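Local coordinates for probable polysaccharide deacetylase pdaA (Bacillus subtilis, PDB 1NY1), which catalyses the deacetylation of N-acetylmuramic acid in peptidoglycan, a step toward the muramic delta-lactam of the spore cortex, and is required for germination, at residues 45-51 against 194-200; 135-139 against 226-230; 164-168 against 185-191. All blocks are in the same frame, centred on the assembly; numbering follows the deposited sequence.

Overall arrangement
Interaction 1 lies near the middle of the chain and the other two flank it. It pairs two parallel strands of the NodB-type core, and at their C-terminal ends stand Asp50 and His199, the probable proton acceptor and donor. The side chain of Asp50 is about 3 Å from that of the metal ligand His101. The helix of interaction 2, 226-234, also packs on these strands: Ile226 CD1 is 3.7 Å from Thr48 CG2. Interaction 3 lies beyond strand 194-198, and Tyr196 OH is 2.6 Å from Met186 O there. The centres of interactions 2 and 3 are about 20 Å apart, and they do not touch.

Interaction 1. Residues 45-51 against 194-200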
loop_
_atom_site.group_PDB
_atom_site.type_symbol
_atom_site.label_atom_id
_atom_site.label_comp_id
_atom_site.label_asym_id
_atom_site.label_seq_id
_atom_site.Cartn_x
_atom_site.Cartn_y
_atom_site.Cartn_z
ATOM N N ILE A 45 8.148 9.608 4.674
ATOM C CA ILE A 45 6.882 9.139 4.126
ATOM C C ILE A 45 7.173 7.881 3.310
ATOM O O ILE A 45 8.205 7.792 2.643
ATOM C CB ILE A 45 6.241 10.210 3.216
ATOM C CG1 ILE A 45 5.723 11.373 4.072
ATOM C CG2 ILE A 45 5.107 9.602 2.392
ATOM C CD1 ILE A 45 5.352 12.622 3.264
ATOM N N TYR A 46 6.269 6.909 3.388
ATOM C CA TYR A 46 6.404 5.646 2.660
ATOM C C TYR A 46 5.235 5.578 1.684
ATOM O O TYR A 46 4.079 5.562 2.103
ATOM C CB TYR A 46 6.320 4.455 3.625
ATOM C CG TYR A 46 7.192 4.603 4.851
ATOM C CD1 TYR A 46 8.499 4.113 4.869
ATOM C CD2 TYR A 46 6.730 5.293 5.974
ATOM C CE1 TYR A 46 9.324 4.314 5.975
ATOM C CE2 TYR A 46 7.543 5.502 7.080
ATOM C CZ TYR A 46 8.836 5.015 7.077
ATOM O OH TYR A 46 9.650 5.251 8.160
ATOM N N LEU A 47 5.526 5.541 0.391
ATOM C CA LEU A 47 4.458 5.482 -0.601
ATOM C C LEU A 47 4.051 4.050 -0.931
ATOM O O LEU A 47 4.905 3.199 -1.174
ATOM C CB LEU A 47 4.894 6.188 -1.892
ATOM C CG LEU A 47 5.207 7.687 -1.782
ATOM C CD1 LEU A 47 5.625 8.229 -3.142
ATOM C CD2 LEU A 47 3.977 8.428 -1.272
ATOM N N THR A 48 2.747 3.784 -0.914
ATOM C CA THR A 48 2.235 2.467 -1.279
ATOM C C THR A 48 1.055 2.701 -2.217
ATOM O O THR A 48 0.392 3.748 -2.164
ATOM C CB THR A 48 1.750 1.619 -0.062
ATOM O OG1 THR A 48 0.473 2.089 0.385
ATOM C CG2 THR A 48 2.751 1.686 1.084
ATOM N N PHE A 49 0.810 1.729 -3.086
ATOM C CA PHE A 49 -0.270 1.811 -4.058
ATOM C C PHE A 49 -1.079 0.515 -4.075
ATOM O O PHE A 49 -0.552 -0.550 -3.775
ATOM C CB PHE A 49 0.301 2.037 -5.467
ATOM C CG PHE A 49 1.187 3.250 -5.593
ATOM C CD1 PHE A 49 2.499 3.233 -5.127
ATOM C CD2 PHE A 49 0.706 4.408 -6.202
ATOM C CE1 PHE A 49 3.322 4.358 -5.272
ATOM C CE2 PHE A 49 1.516 5.533 -6.350
ATOM C CZ PHE A 49 2.826 5.507 -5.884
ATOM N N ASP A 50 -2.365 0.622 -4.399
ATOM C CA ASP A 50 -3.236 -0.545 -4.524
ATOM C C ASP A 50 -3.558 -0.574 -6.018
ATOM O O ASP A 50 -4.011 0.428 -6.575
ATOM C CB ASP A 50 -4.530 -0.374 -3.711
ATOM C CG ASP A 50 -4.374 -0.759 -2.246
ATOM O OD1 ASP A 50 -3.238 -1.035 -1.805
ATOM O OD2 ASP A 50 -5.403 -0.786 -1.527
ATOM N N ASN A 51 -3.310 -1.710 -6.665
ATOM C CA ASN A 51 -3.550 -1.847 -8.099
ATOM C C ASN A 51 -4.432 -3.041 -8.426
ATOM O O ASN A 51 -3.965 -4.177 -8.414
ATOM C CB ASN A 51 -2.215 -1.988 -8.836
ATOM C CG ASN A 51 -1.332 -0.762 -8.672
ATOM O OD1 ASN A 51 -1.449 0.210 -9.421
ATOM N ND2 ASN A 51 -0.462 -0.795 -7.669
ATOM N N ALA A 194 4.224 8.745 7.907
ATOM C CA ALA A 194 3.022 8.432 7.142
ATOM C C ALA A 194 3.224 7.360 6.090
ATOM O O ALA A 194 4.239 7.332 5.396
ATOM C CB ALA A 194 2.486 9.690 6.464
ATOM N N ILE A 195 2.246 6.469 5.993
ATOM C CA ILE A 195 2.253 5.440 4.971
ATOM C C ILE A 195 1.053 5.839 4.121
ATOM O O ILE A 195 -0.095 5.791 4.580
ATOM C CB ILE A 195 2.050 4.022 5.553
ATOM C CG1 ILE A 195 3.239 3.656 6.455
ATOM C CG2 ILE A 195 1.908 3.011 4.411
ATOM C CD1 ILE A 195 3.191 2.243 7.039
ATOM N N TYR A 196 1.333 6.283 2.901
ATOM C CA TYR A 196 0.296 6.703 1.969
ATOM C C TYR A 196 -0.240 5.526 1.186
ATOM O O TYR A 196 0.514 4.642 0.780
ATOM C CB TYR A 196 0.830 7.696 0.935
ATOM C CG TYR A 196 0.998 9.116 1.404
ATOM C CD1 TYR A 196 0.816 10.179 0.518
ATOM C CD2 TYR A 196 1.364 9.400 2.713
ATOM C CE1 TYR A 196 0.997 11.497 0.927
ATOM C CE2 TYR A 196 1.546 10.710 3.134
ATOM C CZ TYR A 196 1.361 11.751 2.243
ATOM O OH TYR A 196 1.543 13.048 2.669
ATOM N N LEU A 197 -1.552 5.532 0.978
ATOM C CA LEU A 197 -2.216 4.515 0.183
ATOM C C LEU A 197 -2.761 5.296 -1.002
ATOM O O LEU A 197 -3.657 6.131 -0.846
ATOM C CB LEU A 197 -3.370 3.867 0.954
ATOM C CG LEU A 197 -4.088 2.660 0.334
ATOM C CD1 LEU A 197 -5.346 2.367 1.134
ATOM C CD2 LEU A 197 -4.458 2.922 -1.101
ATOM N N LEU A 198 -2.214 5.032 -2.182
ATOM C CA LEU A 198 -2.641 5.726 -3.391
ATOM C C LEU A 198 -3.123 4.744 -4.449
ATOM O O LEU A 198 -2.811 3.554 -4.396
ATOM C CB LEU A 198 -1.478 6.530 -3.980
ATOM C CG LEU A 198 -0.811 7.580 -3.096
ATOM C CD1 LEU A 198 0.377 8.183 -3.827
ATOM C CD2 LEU A 198 -1.826 8.652 -2.733
ATOM N N HIS A 199 -3.899 5.257 -5.397
ATOM C CA HIS A 199 -4.394 4.471 -6.522
ATOM C C HIS A 199 -3.793 5.170 -7.730
ATOM O O HIS A 199 -3.321 6.300 -7.615
ATOM C CB HIS A 199 -5.924 4.498 -6.568
ATOM C CG HIS A 199 -6.555 3.848 -5.378
ATOM N ND1 HIS A 199 -6.651 2.479 -5.250
ATOM C CD2 HIS A 199 -6.993 4.368 -4.209
ATOM C CE1 HIS A 199 -7.116 2.184 -4.048
ATOM N NE2 HIS A 199 -7.330 3.312 -3.395
ATOM N N THR A 200 -3.790 4.512 -8.882
ATOM C CA THR A 200 -3.203 5.114 -10.071
ATOM C C THR A 200 -4.183 5.160 -11.237
ATOM O O THR A 200 -3.771 5.262 -12.392
ATOM C CB THR A 200 -1.949 4.323 -10.523
ATOM O OG1 THR A 200 -2.347 3.030 -11.004
ATOM C CG2 THR A 200 -0.983 4.146 -9.353
HETATM O O HOH W 1 -4.770 1.856 -8.700
HETATM O O HOH W 2 -3.806 0.583 -10.988
#
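Two neighbouring parallel strands of the deacetylase core meet here, 45-51 and 194-198, and both lead into the active site. Tyr46 N bonds to Ala194 O, and Tyr196 N to Tyr46 O. Leu198 N then reaches Thr48 O, and Asp50 N reaches Leu198 O at 3.0 Å. Tyr196 O takes two donors from one residue, Thr48 N at 2.9 Å and Thr48 OG1 at 2.6 Å. The hydroxyl of Thr48 sits between its own backbone N and carbonyl carbon (chi1 77°), which turns it to that oxygen; Thr48 OG1 also bonds to Arg140. On the face with Ile45, Leu47 and Phe49, Ile45 CG2 lies over the Tyr196 ring, 4.1 Å from its centroid, in a CH-pi contact. Leu47 CD2 packs on Tyr196 CB. The Phe49 ring runs alongside Leu198, and Thr200 CG2 meets its CD2 at 3.6 Å. Helices 205-219 and 58-67 pack on this face. In the NodB fold, a distorted (beta/alpha) barrel, the catalytic residues sit at the C-terminal ends of the parallel strands. Asp50 and His199 are, by similarity, the proton acceptor and donor. Asp50 CB lies 3.7 Å from His199 CE1, while Arg140 forms a salt bridge with Asp50 OD1. One water donates to Asp50 O and accepts from Thr200 N. A second links Asn51 OD1 to Thr200 OG1, which also bonds to Thr58.

Interaction 2. Residues 135-139 against 226-230; sequences DNLYL and IDDLM
Tyr138 reaches from its short strand to the first turn of helix 226-234, where it meets Ile226, Asp227 and Met230. Its CB points toward the helix. CG lies beside the backbone N and anti to the carbonyl carbon (chi1 -67°), which sends the ring toward the helix. One face of the ring takes Ile226 CG2, a CH-pi contact 3.8 Å from the centroid. This methyl is offset toward the rim: it sits nearest Tyr138 CE1 and CZ, 3.6 Å from each. Met230 CG lies at the ring edge, near its plane, beside CE1 and 3.3 Å from Tyr138 OH; this residue is selenomethionine. On the other flank of the hydroxyl, CE2 comes near Asp227 OD1. At the tip, Tyr138 OH donates to Asp227 OD1 at 2.6 Å, approaching nearly straight along the C-O bond. The same oxygen accepts from Asn136 ND2 at 2.8 Å, with an N-H...O angle of 161°. That donor comes from above the carboxylate plane, though the oxygen lies close to the amide plane of Asn136. Asp227 OD2 is held through a water, which donates to it and to Asp135 OD2 and accepts from Asn136 N. The contact joins the loop and strand at 135-139 to the C-terminal helix, with Ile97 of strand 97-100 touching both Tyr138 and Asp227. A phenylalanine in place of Tyr138 would probably keep the packing on Ile226 but leave Asp227 OD1 with one of its two direct donors. Two direct bonds on one oxygen and a water on the other fix the rotation of the carboxylate. They probably also spread its negative charge and ease its nearness to Asp135.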
loop_
_atom_site.group_PDB
_atom_site.type_symbol
_atom_site.label_atom_id
_atom_site.label_comp_id
_atom_site.label_asym_id
_atom_site.label_seq_id
_atom_site.Cartn_x
_atom_site.Cartn_y
_atom_site.Cartn_z
ATOM N N ASP A 135 9.609 -10.657 -3.801
ATOM C CA ASP A 135 9.817 -9.694 -2.729
ATOM C C ASP A 135 9.473 -10.275 -1.379
ATOM O O ASP A 135 8.901 -11.362 -1.284
ATOM C CB ASP A 135 8.913 -8.476 -2.941
ATOM C CG ASP A 135 9.404 -7.564 -4.034
ATOM O OD1 ASP A 135 8.714 -7.441 -5.071
ATOM O OD2 ASP A 135 10.478 -6.958 -3.844
ATOM N N ASN A 136 9.810 -9.536 -0.329
ATOM C CA ASN A 136 9.449 -9.972 1.006
ATOM C C ASN A 136 7.926 -10.006 0.963
ATOM O O ASN A 136 7.308 -9.283 0.177
ATOM C CB ASN A 136 9.939 -8.978 2.062
ATOM C CG ASN A 136 11.448 -8.981 2.200
ATOM O OD1 ASN A 136 12.075 -10.043 2.254
ATOM N ND2 ASN A 136 12.043 -7.794 2.272
ATOM N N LEU A 137 7.341 -10.854 1.802
ATOM C CA LEU A 137 5.892 -11.047 1.875
ATOM C C LEU A 137 5.114 -9.928 2.562
ATOM O O LEU A 137 5.127 -9.821 3.785
ATOM C CB LEU A 137 5.587 -12.361 2.607
ATOM C CG LEU A 137 6.199 -13.649 2.048
ATOM C CD1 LEU A 137 5.742 -14.860 2.869
ATOM C CD2 LEU A 137 5.781 -13.798 0.614
ATOM N N TYR A 138 4.426 -9.114 1.768
ATOM C CA TYR A 138 3.616 -8.019 2.293
ATOM C C TYR A 138 2.190 -8.202 1.828
ATOM O O TYR A 138 1.947 -8.578 0.683
ATOM C CB TYR A 138 4.123 -6.677 1.783
ATOM C CG TYR A 138 5.482 -6.336 2.311
ATOM C CD1 TYR A 138 5.701 -6.229 3.684
ATOM C CD2 TYR A 138 6.558 -6.153 1.448
ATOM C CE1 TYR A 138 6.964 -5.952 4.186
ATOM C CE2 TYR A 138 7.824 -5.872 1.941
ATOM C CZ TYR A 138 8.019 -5.776 3.311
ATOM O OH TYR A 138 9.272 -5.513 3.813
ATOM N N LEU A 139 1.246 -7.921 2.713
ATOM C CA LEU A 139 -0.150 -8.072 2.371
ATOM C C LEU A 139 -0.998 -6.892 2.779
ATOM O O LEU A 139 -0.761 -6.254 3.804
ATOM C CB LEU A 139 -0.717 -9.326 3.039
ATOM C CG LEU A 139 -2.244 -9.465 3.020
ATOM C CD1 LEU A 139 -2.729 -9.604 1.584
ATOM C CD2 LEU A 139 -2.662 -10.670 3.847
ATOM N N ILE A 226 8.792 0.317 2.051
ATOM C CA ILE A 226 8.304 -0.541 3.115
ATOM C C ILE A 226 9.460 -1.422 3.588
ATOM O O ILE A 226 9.585 -1.707 4.781
ATOM C CB ILE A 226 7.128 -1.419 2.626
ATOM C CG1 ILE A 226 5.951 -0.524 2.204
ATOM C CG2 ILE A 226 6.723 -2.414 3.713
ATOM C CD1 ILE A 226 5.398 0.372 3.306
ATOM N N ASP A 227 10.307 -1.856 2.658
ATOM C CA ASP A 227 11.456 -2.670 3.039
ATOM C C ASP A 227 12.370 -1.852 3.950
ATOM O O ASP A 227 12.892 -2.374 4.933
ATOM C CB ASP A 227 12.247 -3.147 1.809
ATOM C CG ASP A 227 11.722 -4.458 1.238
ATOM O OD1 ASP A 227 11.006 -5.189 1.952
ATOM O OD2 ASP A 227 12.045 -4.770 0.071
ATOM N N ASP A 228 12.567 -0.573 3.629
ATOM C CA ASP A 228 13.416 0.273 4.468
ATOM C C ASP A 228 12.778 0.379 5.844
ATOM O O ASP A 228 13.458 0.317 6.870
ATOM C CB ASP A 228 13.565 1.689 3.892
ATOM C CG ASP A 228 14.203 1.708 2.512
ATOM O OD1 ASP A 228 15.041 0.827 2.224
ATOM O OD2 ASP A 228 13.878 2.621 1.726
ATOM N N LEU A 229 11.464 0.556 5.860
ATOM C CA LEU A 229 10.723 0.666 7.109
ATOM C C LEU A 229 10.992 -0.564 7.967
ATOM O O LEU A 229 11.333 -0.451 9.145
ATOM C CB LEU A 229 9.224 0.787 6.813
ATOM C CG LEU A 229 8.270 1.140 7.956
ATOM C CD1 LEU A 229 6.962 1.645 7.365
ATOM C CD2 LEU A 229 8.027 -0.065 8.856
HETATM N N MSE A 230 10.846 -1.740 7.366
HETATM C CA MSE A 230 11.063 -2.993 8.083
HETATM C C MSE A 230 12.500 -3.112 8.590
HETATM O O MSE A 230 12.733 -3.437 9.755
HETATM C CB MSE A 230 10.747 -4.181 7.173
HETATM C CG MSE A 230 9.272 -4.370 6.865
HETATM SE SE MSE A 230 8.261 -4.859 8.429
HETATM C CE MSE A 230 8.895 -6.671 8.645
HETATM O O HOH W 3 11.281 -7.071 -1.036
#

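Interaction 3. Residues 164-168 against 185-191; sequences WSVAF and HMIKQAH
Phe168 and His185 each lay their CB over the face of the other's ring. His185 CB lies over one face of the Phe168 ring, 3.9 Å from the centroid. Phe168 CB lies over the His185 ring in return. The rings are nearly parallel, with planes 12° apart, but slid so far that they barely overlap. Phe168 takes the less usual first torsion, with CG between the backbone N and the carbonyl carbon (chi1 45°), and this torsion sets the ring against His185 and Met186. There its CE1 meets Met186 CG (a selenomethionine) at 3.7 Å. Val166 puts a methyl on each of two partners: CG1 on Gln189 CB, and CG2 near His191 NE2 at 3.5 Å. Ser165 OG sits at the edge of the His191 ring and bonds to Ile195 N. The Gln189 chain is extended beyond CG (chi2 -173°), which carries its amide to the backbone of the loop. Three waters bridge the polar groups of the two segments: one joins Ser165 O to Gln189 OE1, and two join Ala167 O to the amide. Water-mediated bonds thus serve both ends of that amide, OE1 and NE2, and probably fix its orientation.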
loop_
_atom_site.group_PDB
_atom_site.type_symbol
_atom_site.label_atom_id
_atom_site.label_comp_id
_atom_site.label_asym_id
_atom_site.label_seq_id
_atom_site.Cartn_x
_atom_site.Cartn_y
_atom_site.Cartn_z
ATOM N N TRP A 164 -2.409 1.606 6.410
ATOM C CA TRP A 164 -2.012 2.932 5.956
ATOM C C TRP A 164 -2.439 4.017 6.925
ATOM O O TRP A 164 -3.254 3.780 7.823
ATOM C CB TRP A 164 -2.590 3.211 4.559
ATOM C CG TRP A 164 -4.089 3.172 4.489
ATOM C CD1 TRP A 164 -4.950 4.227 4.610
ATOM C CD2 TRP A 164 -4.906 2.003 4.331
ATOM N NE1 TRP A 164 -6.257 3.786 4.539
ATOM C CE2 TRP A 164 -6.257 2.425 4.369
ATOM C CE3 TRP A 164 -4.627 0.639 4.161
ATOM C CZ2 TRP A 164 -7.326 1.530 4.247
ATOM C CZ3 TRP A 164 -5.690 -0.254 4.038
ATOM C CH2 TRP A 164 -7.025 0.199 4.084
ATOM N N SER A 165 -1.873 5.209 6.747
ATOM C CA SER A 165 -2.192 6.342 7.610
ATOM C C SER A 165 -2.710 7.532 6.793
ATOM O O SER A 165 -3.166 8.523 7.362
ATOM C CB SER A 165 -0.956 6.761 8.408
ATOM O OG SER A 165 -0.004 7.382 7.566
ATOM N N VAL A 166 -2.626 7.430 5.466
ATOM C CA VAL A 166 -3.118 8.476 4.562
ATOM C C VAL A 166 -3.799 7.852 3.355
ATOM O O VAL A 166 -3.242 6.971 2.698
ATOM C CB VAL A 166 -1.991 9.389 3.996
ATOM C CG1 VAL A 166 -2.575 10.343 2.939
ATOM C CG2 VAL A 166 -1.330 10.178 5.106
ATOM N N ALA A 167 -5.000 8.324 3.053
ATOM C CA ALA A 167 -5.742 7.830 1.901
ATOM C C ALA A 167 -6.866 8.805 1.619
ATOM O O ALA A 167 -7.333 9.500 2.517
ATOM C CB ALA A 167 -6.308 6.439 2.186
ATOM N N PHE A 168 -7.287 8.869 0.367
ATOM C CA PHE A 168 -8.375 9.747 -0.006
ATOM C C PHE A 168 -9.098 9.146 -1.195
ATOM O O PHE A 168 -8.714 8.086 -1.693
ATOM C CB PHE A 168 -7.871 11.154 -0.327
ATOM C CG PHE A 168 -6.655 11.184 -1.201
ATOM C CD1 PHE A 168 -5.392 10.954 -0.666
ATOM C CD2 PHE A 168 -6.774 11.454 -2.559
ATOM C CE1 PHE A 168 -4.257 10.995 -1.478
ATOM C CE2 PHE A 168 -5.646 11.497 -3.380
ATOM C CZ PHE A 168 -4.385 11.268 -2.838
ATOM N N HIS A 185 -4.679 16.873 -0.814
ATOM C CA HIS A 185 -4.786 15.856 0.225
ATOM C C HIS A 185 -3.436 15.302 0.654
ATOM O O HIS A 185 -3.203 15.092 1.839
ATOM C CB HIS A 185 -5.695 14.706 -0.230
ATOM C CG HIS A 185 -7.121 14.877 0.184
ATOM N ND1 HIS A 185 -8.154 14.987 -0.721
ATOM C CD2 HIS A 185 -7.684 14.982 1.411
ATOM C CE1 HIS A 185 -9.290 15.155 -0.068
ATOM N NE2 HIS A 185 -9.031 15.156 1.226
HETATM N N MSE A 186 -2.547 15.069 -0.306
HETATM C CA MSE A 186 -1.232 14.531 0.010
HETATM C C MSE A 186 -0.381 15.508 0.804
HETATM O O MSE A 186 0.455 15.098 1.605
HETATM C CB MSE A 186 -0.513 14.124 -1.267
HETATM C CG MSE A 186 -1.140 12.912 -1.932
HETATM SE SE MSE A 186 -0.104 12.232 -3.405
HETATM C CE MSE A 186 -0.861 13.254 -4.845
ATOM N N ILE A 187 -0.616 16.798 0.597
ATOM C CA ILE A 187 0.124 17.823 1.313
ATOM C C ILE A 187 -0.482 18.036 2.699
ATOM O O ILE A 187 0.231 18.046 3.704
ATOM C CB ILE A 187 0.105 19.162 0.539
ATOM C CG1 ILE A 187 0.821 19.000 -0.809
ATOM C CG2 ILE A 187 0.724 20.269 1.395
ATOM C CD1 ILE A 187 2.296 18.617 -0.717
ATOM N N LYS A 188 -1.801 18.187 2.754
ATOM C CA LYS A 188 -2.486 18.425 4.020
ATOM C C LYS A 188 -2.409 17.269 5.011
ATOM O O LYS A 188 -2.240 17.494 6.209
ATOM C CB LYS A 188 -3.953 18.789 3.764
ATOM C CG LYS A 188 -4.749 19.113 5.031
ATOM C CD LYS A 188 -5.937 20.026 4.737
ATOM C CE LYS A 188 -6.905 19.399 3.747
ATOM N NZ LYS A 188 -7.924 20.371 3.250
ATOM N N GLN A 189 -2.522 16.036 4.525
ATOM C CA GLN A 189 -2.478 14.884 5.422
ATOM C C GLN A 189 -1.080 14.400 5.771
ATOM O O GLN A 189 -0.926 13.501 6.589
ATOM C CB GLN A 189 -3.291 13.724 4.830
ATOM C CG GLN A 189 -4.779 14.035 4.742
ATOM C CD GLN A 189 -5.615 12.842 4.324
ATOM O OE1 GLN A 189 -5.496 11.758 4.893
ATOM N NE2 GLN A 189 -6.487 13.043 3.345
ATOM N N ALA A 190 -0.063 14.998 5.160
ATOM C CA ALA A 190 1.312 14.584 5.418
ATOM C C ALA A 190 1.696 14.639 6.886
ATOM O O ALA A 190 1.308 15.551 7.616
ATOM C CB ALA A 190 2.276 15.432 4.600
ATOM N N HIS A 191 2.451 13.637 7.317
ATOM C CA HIS A 191 2.926 13.579 8.683
ATOM C C HIS A 191 4.110 12.634 8.797
ATOM O O HIS A 191 4.335 11.777 7.935
ATOM C CB HIS A 191 1.807 13.155 9.644
ATOM C CG HIS A 191 1.078 11.909 9.237
ATOM N ND1 HIS A 191 1.492 10.645 9.597
ATOM C CD2 HIS A 191 -0.059 11.741 8.522
ATOM C CE1 HIS A 191 0.642 9.751 9.123
ATOM N NE2 HIS A 191 -0.310 10.390 8.467
HETATM O O HOH W 4 -4.384 10.984 7.468
HETATM O O HOH W 5 -9.195 11.364 3.110
HETATM O O HOH W 6 -6.715 9.392 5.397
#